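Side-chain contacts in CyaB (Pseudomonas aeruginosa, PDB 3R5G), which is probably an adenylate cyclase that makes cyclic AMP from ATP, represented here by the catalytic domain of a longer membrane protein: residues A80-G85 and M112-G117; A87-M92 and G152-S157; V121-A126 and M130-I135. All coordinates share one frame; numbering follows the deposited sequence.

Contact 1: residues A80-G85 and M112-G117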
ATOM      1  N   ALA A  80      20.536 -10.989   3.833  1.00  9.38           N
ATOM      2  CA  ALA A  80      20.497 -10.313   2.558  1.00  9.76           C
ATOM      3  C   ALA A  80      19.514  -9.110   2.504  1.00  8.46           C
ATOM      4  O   ALA A  80      19.852  -7.990   2.007  1.00  9.15           O
ATOM      5  CB  ALA A  80      20.135 -11.349   1.445  1.00 10.89           C
ATOM      6  N   ALA A  81      18.315  -9.312   3.140  1.00  7.17           N
ATOM      7  CA  ALA A  81      17.319  -8.258   3.098  1.00  8.30           C
ATOM      8  C   ALA A  81      17.884  -7.059   3.902  1.00  8.55           C
ATOM      9  O   ALA A  81      17.704  -5.952   3.491  1.00  7.88           O
ATOM     10  CB  ALA A  81      16.040  -8.739   3.803  1.00  8.50           C
ATOM     11  N   VAL A  82      18.392  -7.293   5.095  1.00  7.62           N
ATOM     12  CA  VAL A  82      18.848  -6.110   5.906  1.00  7.56           C
ATOM     13  C   VAL A  82      20.056  -5.453   5.277  1.00  7.92           C
ATOM     14  O   VAL A  82      20.177  -4.211   5.339  1.00  9.03           O
ATOM     15  CB  VAL A  82      19.094  -6.620   7.304  1.00  7.77           C
ATOM     16  CG1 VAL A  82      19.591  -5.497   8.299  1.00 10.46           C
ATOM     17  CG2 VAL A  82      17.747  -7.078   7.903  1.00  9.53           C
ATOM     18  N   SER A  83      20.974  -6.254   4.717  1.00  8.74           N
ATOM     19  CA  SER A  83      22.162  -5.708   4.043  1.00  8.90           C
ATOM     20  C   SER A  83      21.729  -4.902   2.866  1.00  8.76           C
ATOM     21  O   SER A  83      22.326  -3.839   2.596  1.00  9.22           O
ATOM     22  CB  SER A  83      23.143  -6.853   3.635  1.00  9.58           C
ATOM     23  OG  SER A  83      23.546  -7.564   4.800  1.00 10.42           O
ATOM     24  N   MET A  84      20.685  -5.325   2.114  1.00  8.74           N
ATOM     25  CA  MET A  84      20.141  -4.525   1.040  1.00  9.10           C
ATOM     26  C   MET A  84      19.654  -3.178   1.576  1.00  9.56           C
ATOM     27  O   MET A  84      19.948  -2.103   1.006  1.00  9.40           O
ATOM     28  CB  MET A  84      19.049  -5.362   0.410  1.00  7.80           C
ATOM     29  CG  MET A  84      18.331  -4.598  -0.674  1.00 11.57           C
ATOM     30  SD  MET A  84      16.745  -5.242  -1.195  1.00 10.56           S
ATOM     31  CE  MET A  84      15.847  -4.810   0.349  1.00 10.16           C
ATOM     32  N   GLY A  85      18.955  -3.224   2.708  1.00  8.14           N
ATOM     33  CA  GLY A  85      18.488  -1.940   3.268  1.00  8.63           C
ATOM     34  C   GLY A  85      19.622  -1.017   3.678  1.00  6.63           C
ATOM     35  O   GLY A  85      19.522   0.186   3.398  1.00  8.67           O
ATOM     36  N   MET A 112      12.649   2.354   6.485  1.00 10.04           N
ATOM     37  CA  MET A 112      12.470   0.938   6.168  1.00 10.04           C
ATOM     38  C   MET A 112      11.961   0.123   7.315  1.00 10.36           C
ATOM     39  O   MET A 112      12.370   0.402   8.467  1.00  9.76           O
ATOM     40  CB  MET A 112      13.852   0.337   5.749  1.00  9.84           C
ATOM     41  CG  MET A 112      14.412   1.142   4.582  1.00 12.01           C
ATOM     42  SD  MET A 112      16.085   0.514   4.160  1.00 13.77           S
ATOM     43  CE  MET A 112      16.879   1.994   4.287  1.00 22.97           C
ATOM     44  N   GLY A 113      11.180  -0.915   7.002  1.00  9.40           N
ATOM     45  CA  GLY A 113      10.694  -1.858   7.981  1.00  8.62           C
ATOM     46  C   GLY A 113      10.960  -3.269   7.468  1.00  8.98           C
ATOM     47  O   GLY A 113      10.705  -3.457   6.252  1.00  9.38           O
ATOM     48  N   ILE A 114      11.377  -4.206   8.299  1.00  8.96           N
ATOM     49  CA  ILE A 114      11.737  -5.563   7.824  1.00  8.40           C
ATOM     50  C   ILE A 114      11.213  -6.508   8.852  1.00 10.93           C
ATOM     51  O   ILE A 114      11.469  -6.304  10.067  1.00 10.26           O
ATOM     52  CB  ILE A 114      13.256  -5.672   7.612  1.00  6.93           C
ATOM     53  CG1 ILE A 114      13.689  -4.598   6.641  1.00 10.47           C
ATOM     54  CG2 ILE A 114      13.580  -7.081   7.132  1.00 10.50           C
ATOM     55  CD1 ILE A 114      15.265  -4.569   6.459  1.00 10.56           C
ATOM     56  N   ASN A 115      10.578  -7.603   8.423  1.00  9.42           N
ATOM     57  CA  ASN A 115      10.150  -8.621   9.340  1.00  7.87           C
ATOM     58  C   ASN A 115      10.365  -9.946   8.690  1.00  9.89           C
ATOM     59  O   ASN A 115      10.327 -10.050   7.447  1.00 11.44           O
ATOM     60  CB  ASN A 115       8.641  -8.409   9.638  1.00  9.32           C
ATOM     61  CG  ASN A 115       8.041  -9.511  10.515  1.00 12.03           C
ATOM     62  OD1 ASN A 115       8.609  -9.850  11.572  1.00 10.98           O
ATOM     63  ND2 ASN A 115       6.959 -10.119  10.051  1.00 12.63           N
ATOM     64  N   THR A 116      10.489 -11.009   9.424  1.00  8.81           N
ATOM     65  CA  THR A 116      10.667 -12.373   8.927  1.00 11.37           C
ATOM     66  C   THR A 116       9.604 -13.256   9.564  1.00 11.93           C
ATOM     67  O   THR A 116       9.308 -13.145  10.726  1.00 13.39           O
ATOM     68  CB  THR A 116      11.998 -12.885   9.394  1.00 13.47           C
ATOM     69  OG1 THR A 116      13.053 -12.027   8.939  1.00 11.40           O
ATOM     70  CG2 THR A 116      12.290 -14.395   8.956  1.00 11.01           C
ATOM     71  N   GLY A 117       8.960 -14.071   8.756  1.00 12.22           N
ATOM     72  CA  GLY A 117       7.955 -15.045   9.275  1.00 11.73           C
ATOM     73  C   GLY A 117       7.261 -15.708   8.101  1.00 13.46           C
ATOM     74  O   GLY A 117       7.587 -15.470   6.920  1.00 13.72           O
TER

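Contact 2: residues A87-M92 and G152-S157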
ATOM      1  N   ALA A  87      22.526  -0.926   2.307  1.00  9.59           N
ATOM      2  CA  ALA A  87      23.027  -0.411   1.090  1.00 10.48           C
ATOM      3  C   ALA A  87      22.180   0.651   0.454  1.00  9.97           C
ATOM      4  O   ALA A  87      22.695   1.621  -0.162  1.00 11.22           O
ATOM      5  CB  ALA A  87      23.230  -1.623   0.113  1.00  9.37           C
ATOM      6  N   MET A  88      20.843   0.534   0.491  1.00  9.60           N
ATOM      7  CA  MET A  88      19.949   1.531  -0.025  1.00  9.86           C
ATOM      8  C   MET A  88      20.087   2.814   0.761  1.00 10.25           C
ATOM      9  O   MET A  88      20.044   3.885   0.148  1.00 11.99           O
ATOM     10  CB  MET A  88      18.504   1.021   0.032  1.00 10.03           C
ATOM     11  CG  MET A  88      18.238  -0.140  -0.948  1.00 11.34           C
ATOM     12  SD  MET A  88      16.577  -0.774  -0.672  1.00 11.39           S
ATOM     13  CE  MET A  88      16.338  -1.666  -2.222  1.00 13.69           C
ATOM     14  N   ARG A  89      20.194   2.707   2.081  1.00 10.15           N
ATOM     15  CA  ARG A  89      20.324   3.940   2.898  1.00 10.89           C
ATOM     16  C   ARG A  89      21.638   4.639   2.533  1.00 12.64           C
ATOM     17  O   ARG A  89      21.640   5.926   2.474  1.00 13.50           O
ATOM     18  CB  ARG A  89      20.260   3.512   4.360  1.00  9.94           C
ATOM     19  CG  ARG A  89      20.433   4.691   5.302  1.00 12.78           C
ATOM     20  CD  ARG A  89      20.010   4.404   6.731  1.00 13.29           C
ATOM     21  NE  ARG A  89      20.904   3.382   7.272  1.00 10.06           N
ATOM     22  CZ  ARG A  89      20.704   2.788   8.483  1.00 11.18           C
ATOM     23  NH1 ARG A  89      19.626   3.200   9.209  1.00 11.89           N
ATOM     24  NH2 ARG A  89      21.518   1.876   8.964  1.00 11.33           N
ATOM     25  N   LYS A  90      22.725   3.873   2.279  1.00 11.14           N
ATOM     26  CA  LYS A  90      23.975   4.528   1.854  1.00 11.92           C
ATOM     27  C   LYS A  90      23.793   5.150   0.500  1.00 11.89           C
ATOM     28  O   LYS A  90      24.287   6.262   0.256  1.00 14.12           O
ATOM     29  CB  LYS A  90      25.138   3.554   1.808  1.00 14.05           C
ATOM     30  CG  LYS A  90      25.628   3.024   3.099  1.00 14.96           C
ATOM     31  CD  LYS A  90      26.690   1.998   2.915  1.00 17.42           C
ATOM     32  CE  LYS A  90      27.109   1.437   4.281  1.00 14.88           C
ATOM     33  NZ  LYS A  90      27.998   0.284   4.198  1.00 16.81           N
ATOM     34  N   HIS A  91      23.087   4.509  -0.409  1.00 12.02           N
ATOM     35  CA  HIS A  91      22.987   5.063  -1.754  1.00 14.02           C
ATOM     36  C   HIS A  91      22.103   6.289  -1.767  1.00 15.80           C
ATOM     37  O   HIS A  91      22.238   7.206  -2.589  1.00 17.14           O
ATOM     38  CB  HIS A  91      22.445   3.998  -2.697  1.00 14.46           C
ATOM     39  CG  HIS A  91      22.641   4.358  -4.120  1.00 16.21           C
ATOM     40  ND1 HIS A  91      23.893   4.462  -4.683  1.00 21.58           N
ATOM     41  CD2 HIS A  91      21.736   4.544  -5.107  1.00 19.79           C
ATOM     42  CE1 HIS A  91      23.745   4.770  -5.966  1.00 19.97           C
ATOM     43  NE2 HIS A  91      22.447   4.807  -6.251  1.00 20.95           N
ATOM     44  N   MET A  92      21.202   6.399  -0.817  1.00 14.74           N
ATOM     45  CA  MET A  92      20.412   7.603  -0.722  1.00 15.29           C
ATOM     46  C   MET A  92      21.228   8.824  -0.492  1.00 17.06           C
ATOM     47  O   MET A  92      20.793   9.882  -0.941  1.00 16.43           O
ATOM     48  CB  MET A  92      19.352   7.452   0.385  1.00 17.44           C
ATOM     49  CG  MET A  92      18.099   6.877  -0.104  1.00 27.06           C
ATOM     50  SD  MET A  92      17.169   8.069  -1.125  1.00 26.71           S
ATOM     51  CE  MET A  92      16.098   9.058  -0.118  1.00 29.74           C
ATOM     52  N   GLY A 152      15.414   7.767   7.953  1.00 14.56           N
ATOM     53  CA  GLY A 152      16.759   7.290   8.088  1.00 15.35           C
ATOM     54  C   GLY A 152      16.962   6.022   8.874  1.00 14.35           C
ATOM     55  O   GLY A 152      18.141   5.629   9.050  1.00 16.78           O
ATOM     56  N   GLU A 153      15.884   5.448   9.327  1.00 13.64           N
ATOM     57  CA  GLU A 153      15.959   4.296  10.264  1.00 12.68           C
ATOM     58  C   GLU A 153      15.538   3.038   9.507  1.00 11.97           C
ATOM     59  O   GLU A 153      14.698   3.090   8.540  1.00 14.10           O
ATOM     60  CB  GLU A 153      14.927   4.559  11.360  1.00 14.87           C
ATOM     61  CG  GLU A 153      14.922   3.666  12.518  1.00 19.66           C
ATOM     62  CD  GLU A 153      14.037   4.290  13.630  1.00 20.44           C
ATOM     63  OE1 GLU A 153      12.862   4.491  13.457  1.00 20.38           O
ATOM     64  OE2 GLU A 153      14.566   4.573  14.726  1.00 28.58           O
ATOM     65  N   ILE A 154      16.175   1.935   9.881  1.00  9.91           N
ATOM     66  CA  ILE A 154      15.749   0.645   9.456  1.00  9.37           C
ATOM     67  C   ILE A 154      15.284  -0.058  10.720  1.00  9.24           C
ATOM     68  O   ILE A 154      16.098  -0.418  11.641  1.00 11.60           O
ATOM     69  CB  ILE A 154      16.935  -0.152   8.896  1.00 10.55           C
ATOM     70  CG1 ILE A 154      17.471   0.574   7.742  1.00  9.59           C
ATOM     71  CG2 ILE A 154      16.465  -1.557   8.481  1.00 12.28           C
ATOM     72  CD1 ILE A 154      18.785  -0.047   7.106  1.00  9.35           C
ATOM     73  N   LEU A 155      14.016  -0.354  10.743  1.00  8.92           N
ATOM     74  CA  LEU A 155      13.434  -1.034  11.924  1.00  9.82           C
ATOM     75  C   LEU A 155      13.166  -2.482  11.623  1.00  9.78           C
ATOM     76  O   LEU A 155      12.578  -2.784  10.526  1.00 10.95           O
ATOM     77  CB  LEU A 155      12.092  -0.446  12.376  1.00 11.70           C
ATOM     78  CG  LEU A 155      12.146   0.944  12.990  1.00 14.82           C
ATOM     79  CD1 LEU A 155      10.777   1.272  13.649  1.00 15.26           C
ATOM     80  CD2 LEU A 155      13.166   0.922  14.124  1.00 16.18           C
ATOM     81  N   ILE A 156      13.525  -3.443  12.463  1.00  8.18           N
ATOM     82  CA  ILE A 156      13.287  -4.836  12.213  1.00  8.28           C
ATOM     83  C   ILE A 156      12.616  -5.453  13.442  1.00  8.99           C
ATOM     84  O   ILE A 156      12.721  -4.903  14.587  1.00 10.72           O
ATOM     85  CB  ILE A 156      14.647  -5.560  11.974  1.00  8.68           C
ATOM     86  CG1 ILE A 156      15.609  -5.600  13.194  1.00  8.67           C
ATOM     87  CG2 ILE A 156      15.324  -4.898  10.792  1.00  9.89           C
ATOM     88  CD1 ILE A 156      16.828  -6.519  13.030  1.00 12.26           C
ATOM     89  N   SER A 157      11.959  -6.553  13.257  1.00  9.21           N
ATOM     90  CA  SER A 157      11.342  -7.313  14.362  1.00  9.49           C
ATOM     91  C   SER A 157      12.350  -8.213  15.006  1.00 11.37           C
ATOM     92  O   SER A 157      13.500  -8.412  14.591  1.00 11.86           O
ATOM     93  CB  SER A 157      10.186  -8.094  13.774  1.00 13.25           C
ATOM     94  OG  SER A 157      10.767  -9.135  12.946  1.00 11.95           O
TER
HETATM   95  O   HOH W   1      18.437   2.287  11.787  1.00 11.91           O

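Contact 3: residues V121-A126 and M130-I135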
ATOM      1  N   VAL A 121       2.420 -17.168  -0.465  1.00 18.86           N
ATOM      2  CA  VAL A 121       2.907 -16.604  -1.744  1.00 19.48           C
ATOM      3  C   VAL A 121       2.213 -17.256  -2.930  1.00 20.48           C
ATOM      4  O   VAL A 121       2.028 -18.461  -2.919  1.00 23.63           O
ATOM      5  CB  VAL A 121       4.405 -16.898  -2.089  1.00 23.47           C
ATOM      6  CG1 VAL A 121       4.994 -15.789  -3.097  1.00 22.01           C
ATOM      7  CG2 VAL A 121       5.172 -17.116  -0.831  1.00 23.42           C
ATOM      8  N   GLY A 122       1.832 -16.484  -3.893  1.00 21.38           N
ATOM      9  CA  GLY A 122       0.993 -17.090  -4.960  1.00 22.29           C
ATOM     10  C   GLY A 122       0.645 -16.091  -5.988  1.00 20.78           C
ATOM     11  O   GLY A 122       1.079 -14.942  -5.964  1.00 21.27           O
ATOM     12  N   ASN A 123      -0.206 -16.509  -6.956  1.00 20.85           N
ATOM     13  CA  ASN A 123      -0.678 -15.591  -7.930  1.00 21.20           C
ATOM     14  C   ASN A 123      -2.063 -15.118  -7.520  1.00 21.37           C
ATOM     15  O   ASN A 123      -2.989 -15.933  -7.368  1.00 25.49           O
ATOM     16  CB  ASN A 123      -0.762 -16.258  -9.338  1.00 21.92           C
ATOM     17  CG  ASN A 123       0.572 -16.678  -9.806  1.00 26.65           C
ATOM     18  OD1 ASN A 123       1.443 -15.830 -10.066  1.00 32.57           O
ATOM     19  ND2 ASN A 123       0.774 -17.989  -9.911  1.00 32.73           N
ATOM     20  N   PHE A 124      -2.161 -13.798  -7.320  1.00 19.47           N
ATOM     21  CA  PHE A 124      -3.413 -13.205  -6.800  1.00 18.21           C
ATOM     22  C   PHE A 124      -3.876 -12.117  -7.702  1.00 18.64           C
ATOM     23  O   PHE A 124      -3.102 -11.422  -8.315  1.00 18.91           O
ATOM     24  CB  PHE A 124      -3.157 -12.623  -5.413  1.00 17.95           C
ATOM     25  CG  PHE A 124      -2.693 -13.625  -4.431  1.00 17.05           C
ATOM     26  CD1 PHE A 124      -1.456 -13.484  -3.834  1.00 20.11           C
ATOM     27  CD2 PHE A 124      -3.473 -14.739  -4.120  1.00 22.60           C
ATOM     28  CE1 PHE A 124      -1.014 -14.404  -2.911  1.00 21.92           C
ATOM     29  CE2 PHE A 124      -3.043 -15.661  -3.166  1.00 22.44           C
ATOM     30  CZ  PHE A 124      -1.785 -15.505  -2.564  1.00 23.04           C
ATOM     31  N   GLY A 125      -5.213 -11.965  -7.872  1.00 17.92           N
ATOM     32  CA  GLY A 125      -5.749 -10.946  -8.662  1.00 17.56           C
ATOM     33  C   GLY A 125      -7.043 -11.307  -9.413  1.00 17.54           C
ATOM     34  O   GLY A 125      -7.670 -12.324  -9.090  1.00 23.19           O
ATOM     35  N   ALA A 126      -7.424 -10.383 -10.281  1.00 21.19           N
ATOM     36  CA  ALA A 126      -8.540 -10.533 -11.193  1.00 22.63           C
ATOM     37  C   ALA A 126      -8.013 -11.115 -12.508  1.00 26.80           C
ATOM     38  O   ALA A 126      -6.799 -11.124 -12.786  1.00 27.55           O
ATOM     39  CB  ALA A 126      -9.193  -9.204 -11.418  1.00 23.15           C
ATOM     40  N   MET A 130      -3.418 -10.061 -12.829  1.00 31.76           N
ATOM     41  CA  MET A 130      -2.898 -11.060 -11.935  1.00 33.15           C
ATOM     42  C   MET A 130      -1.419 -10.746 -11.569  1.00 33.05           C
ATOM     43  O   MET A 130      -0.622 -10.314 -12.423  1.00 32.78           O
ATOM     44  CB  MET A 130      -2.954 -12.371 -12.695  1.00 33.70           C
ATOM     45  CG  MET A 130      -3.230 -13.528 -11.835  1.00 36.88           C
ATOM     46  SD  MET A 130      -4.997 -13.543 -11.358  1.00 41.42           S
ATOM     47  CE  MET A 130      -4.751 -14.984 -10.343  1.00 36.31           C
ATOM     48  N   ASP A 131      -1.043 -10.971 -10.304  1.00 31.81           N
ATOM     49  CA  ASP A 131       0.352 -10.807  -9.926  1.00 30.43           C
ATOM     50  C   ASP A 131       0.839 -11.845  -8.937  1.00 28.15           C
ATOM     51  O   ASP A 131       0.119 -12.357  -8.079  1.00 26.23           O
ATOM     52  CB  ASP A 131       0.641  -9.410  -9.462  1.00 31.56           C
ATOM     53  CG  ASP A 131       0.477  -8.400 -10.576  1.00 38.61           C
ATOM     54  OD1 ASP A 131       1.416  -8.251 -11.440  1.00 44.12           O
ATOM     55  OD2 ASP A 131      -0.627  -7.796 -10.608  1.00 42.74           O
ATOM     56  N   TYR A 132       2.122 -12.176  -9.083  1.00 25.37           N
ATOM     57  CA  TYR A 132       2.769 -13.090  -8.145  1.00 22.96           C
ATOM     58  C   TYR A 132       3.233 -12.265  -6.957  1.00 22.97           C
ATOM     59  O   TYR A 132       3.973 -11.287  -7.152  1.00 24.01           O
ATOM     60  CB  TYR A 132       4.053 -13.595  -8.859  1.00 22.14           C
ATOM     61  CG  TYR A 132       4.684 -14.639  -8.117  1.00 20.66           C
ATOM     62  CD1 TYR A 132       4.207 -15.967  -8.167  1.00 21.47           C
ATOM     63  CD2 TYR A 132       5.743 -14.347  -7.260  1.00 19.71           C
ATOM     64  CE1 TYR A 132       4.802 -16.966  -7.456  1.00 19.60           C
ATOM     65  CE2 TYR A 132       6.365 -15.323  -6.569  1.00 18.24           C
ATOM     66  CZ  TYR A 132       5.913 -16.641  -6.618  1.00 18.00           C
ATOM     67  OH  TYR A 132       6.460 -17.688  -5.960  1.00 21.93           O
ATOM     68  N   THR A 133       2.721 -12.562  -5.758  1.00 19.58           N
ATOM     69  CA  THR A 133       2.932 -11.624  -4.607  1.00 19.90           C
ATOM     70  C   THR A 133       2.676 -12.384  -3.322  1.00 16.40           C
ATOM     71  O   THR A 133       2.546 -13.603  -3.326  1.00 15.78           O
ATOM     72  CB  THR A 133       2.091 -10.372  -4.780  1.00 20.39           C
ATOM     73  OG1 THR A 133       2.303  -9.408  -3.705  1.00 21.82           O
ATOM     74  CG2 THR A 133       0.605 -10.756  -4.887  1.00 23.55           C
ATOM     75  N   ILE A 134       2.674 -11.703  -2.159  1.00 16.05           N
ATOM     76  CA  ILE A 134       2.603 -12.367  -0.860  1.00 14.44           C
ATOM     77  C   ILE A 134       1.596 -11.622  -0.017  1.00 14.13           C
ATOM     78  O   ILE A 134       1.355 -10.387  -0.206  1.00 16.16           O
ATOM     79  CB  ILE A 134       4.019 -12.317  -0.144  1.00 15.73           C
ATOM     80  CG1 ILE A 134       4.569 -10.862  -0.082  1.00 13.79           C
ATOM     81  CG2 ILE A 134       5.026 -13.167  -1.014  1.00 16.75           C
ATOM     82  CD1 ILE A 134       5.911 -10.749   0.848  1.00 19.54           C
ATOM     83  N   ILE A 135       1.014 -12.398   0.887  1.00 13.58           N
ATOM     84  CA  ILE A 135       0.050 -11.853   1.855  1.00 13.72           C
ATOM     85  C   ILE A 135       0.222 -12.538   3.217  1.00 13.99           C
ATOM     86  O   ILE A 135       0.785 -13.646   3.340  1.00 14.91           O
ATOM     87  CB  ILE A 135      -1.384 -12.056   1.316  1.00 17.10           C
ATOM     88  CG1 ILE A 135      -1.719 -13.550   1.205  1.00 17.43           C
ATOM     89  CG2 ILE A 135      -1.644 -11.344   0.044  1.00 17.19           C
ATOM     90  CD1 ILE A 135      -3.240 -13.852   0.705  1.00 21.37           C
TER

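Contact 1: residues A80-G85 and M112-G117
With CG1 turned anti to its carbonyl carbon (chi1 -57°) and the chain then extended, Ile114 lifts CD1 off the strand and toward the helix. There CD1 meets Val82, whose CG2 lies 3.8 Å from Ile114 CD1; the two branched side chains slant across one another instead of lying alongside. The Ala81 carbonyl borders the same methyl, with Ala81 O 4.1 Å from Ile114 CD1. The other branch touches more loosely, Ala81 CB standing 4.5 Å from Ile114 CG2.

Two residues back along the strand, Met112 starts out the same way and reaches the helix where glycine leaves its backbone bare. Its SD rests 3.5 Å from Gly85 CA, and beyond a bend at the last torsion Met112 CE comes to 3.3 Å from Gly85 O. Gly85 has no side chain, which leaves the backbone open to the thioether.

The contact is buried and rests on apolar side chains, with backbone carbonyls bordering two of the methyls. Thr11 of strand 6-18 touches both Ala81 and Ile114, while Thr160 of helix 158-164 touches Val82 and Ile114. Segment 80-85 of helix 74-100 runs nearly antiparallel to residues 112-116 of strand 109-116, the segment axes 9.6 Å apart: a helix laid on the central sheet, as in the alpha/beta catalytic fold of the class III nucleotidyl cyclases.

Contact 2: residues A87-M92 and G152-S157
Arg89 lays one face of its guanidinium on Ile154 and turns an edge toward the backbone of Gly152. The methyl Ile154 CD1 sits over the centre of the flat group, 3.7 Å from Arg89 CZ, and Ile154 CG1 adds a second touch at NH1. The contact is therefore between an apolar branch and the face of a charged group, leaving the N-H bonds to point outward around the rim.

One of those N-H groups is spent on the Gly152 carbonyl: Arg89 NH1 donates to Gly152 O at 2.9 Å, moderately bent at 150°. The acceptor lies a little out of the guanidinium plane, and the donor likewise stands tilted from the carbonyl plane. The same nitrogen also gives to a water, 3.0 Å from Arg89 NH1, which in turn accepts from the backbone N of Ile154. Direct bond and water bridge thus hold NH1 to the chain just before and at the start of the strand.

Arg89 gets there by leaving the helix extended and then bending at chi3 (65°), a turn that swings the guanidinium over the isoleucine. Gly152 has a positive phi of 87°, a conformation that glycine takes up readily.

The other terminal nitrogen, NH2, works with different partners, a salt bridge to Asp192 and a hydrogen bond to the Val190 carbonyl. Between them these bonds fix the rotation of the group. Met112 of strand 109-116 touches both Arg89 and Ile154, and Ile154 also packs on Val190, so helix 74-100 is joined here to strand 154-157 between its sheet neighbours 109-116 and 185-190.

Contact 3: residues V121-A126 and M130-I135
This is the antiparallel beta hairpin of strands 118-124 and 129-135, far from the centre of the chain. Two hydrogen-bonded pairs hold it, Gly122 with Thr133 and Phe124 with Asp131; the straightest bond, Phe124 N to Asp131 O at 2.8 Å, has an angle of 170°.

On one face, Val121 and Ile134 lie side by side, and Val121 CG1 presses unusually close to Ile134 CG2, at 3.3 Å. That same CG1 lies 3.7 Å from Tyr132 CZ. Asn123 approaches Tyr132 at the ring edge, its OD1 in the ring plane and 3.4 Å from Tyr132 CD1, with amide and ring turned 59° apart. The tyrosine hydroxyl is hydrogen-bonded to Asp68.

On the other face, with CG anti to its carbonyl carbon (chi1 -60°), Phe124 folds its ring back over Gly122, whose lack of a side chain makes room for it. Thr133 CG2 meets the ring at its edge, 3.6 Å from Phe124 CD1, while Thr133 OG1 is hydrogen-bonded to Asp55.

Ile134 packs on strands 6-18 and 61-66, while Thr33 and Leu32 of the second subunit pack on Phe124 and Ile135, and its Asn37 is hydrogen-bonded to the backbone at Asn123 and Gly125, bringing the hairpin into the dimer interface.

From the N terminus, the first contact residues lie on helix 74-100, which supplies the opening segments of contacts 1 and 2, at 80-85 and 87-92. Contact 1 closes when the chain reaches 112-117, but contact 2 is still open and closes only at 152-157, so the two loops cross. They touch directly through Ile114 N and Leu155 O, 2.9 Å apart, because strands 109-116 and 154-157 are parallel neighbours. Contact 3 forms straight after contact 1 as a local hairpin, nested inside the long loop of contact 2 yet about 13 Å from it at the nearest atoms. Contacts 1 and 2 join one helix to the sheet; contact 3 carries that sheet out to the second subunit.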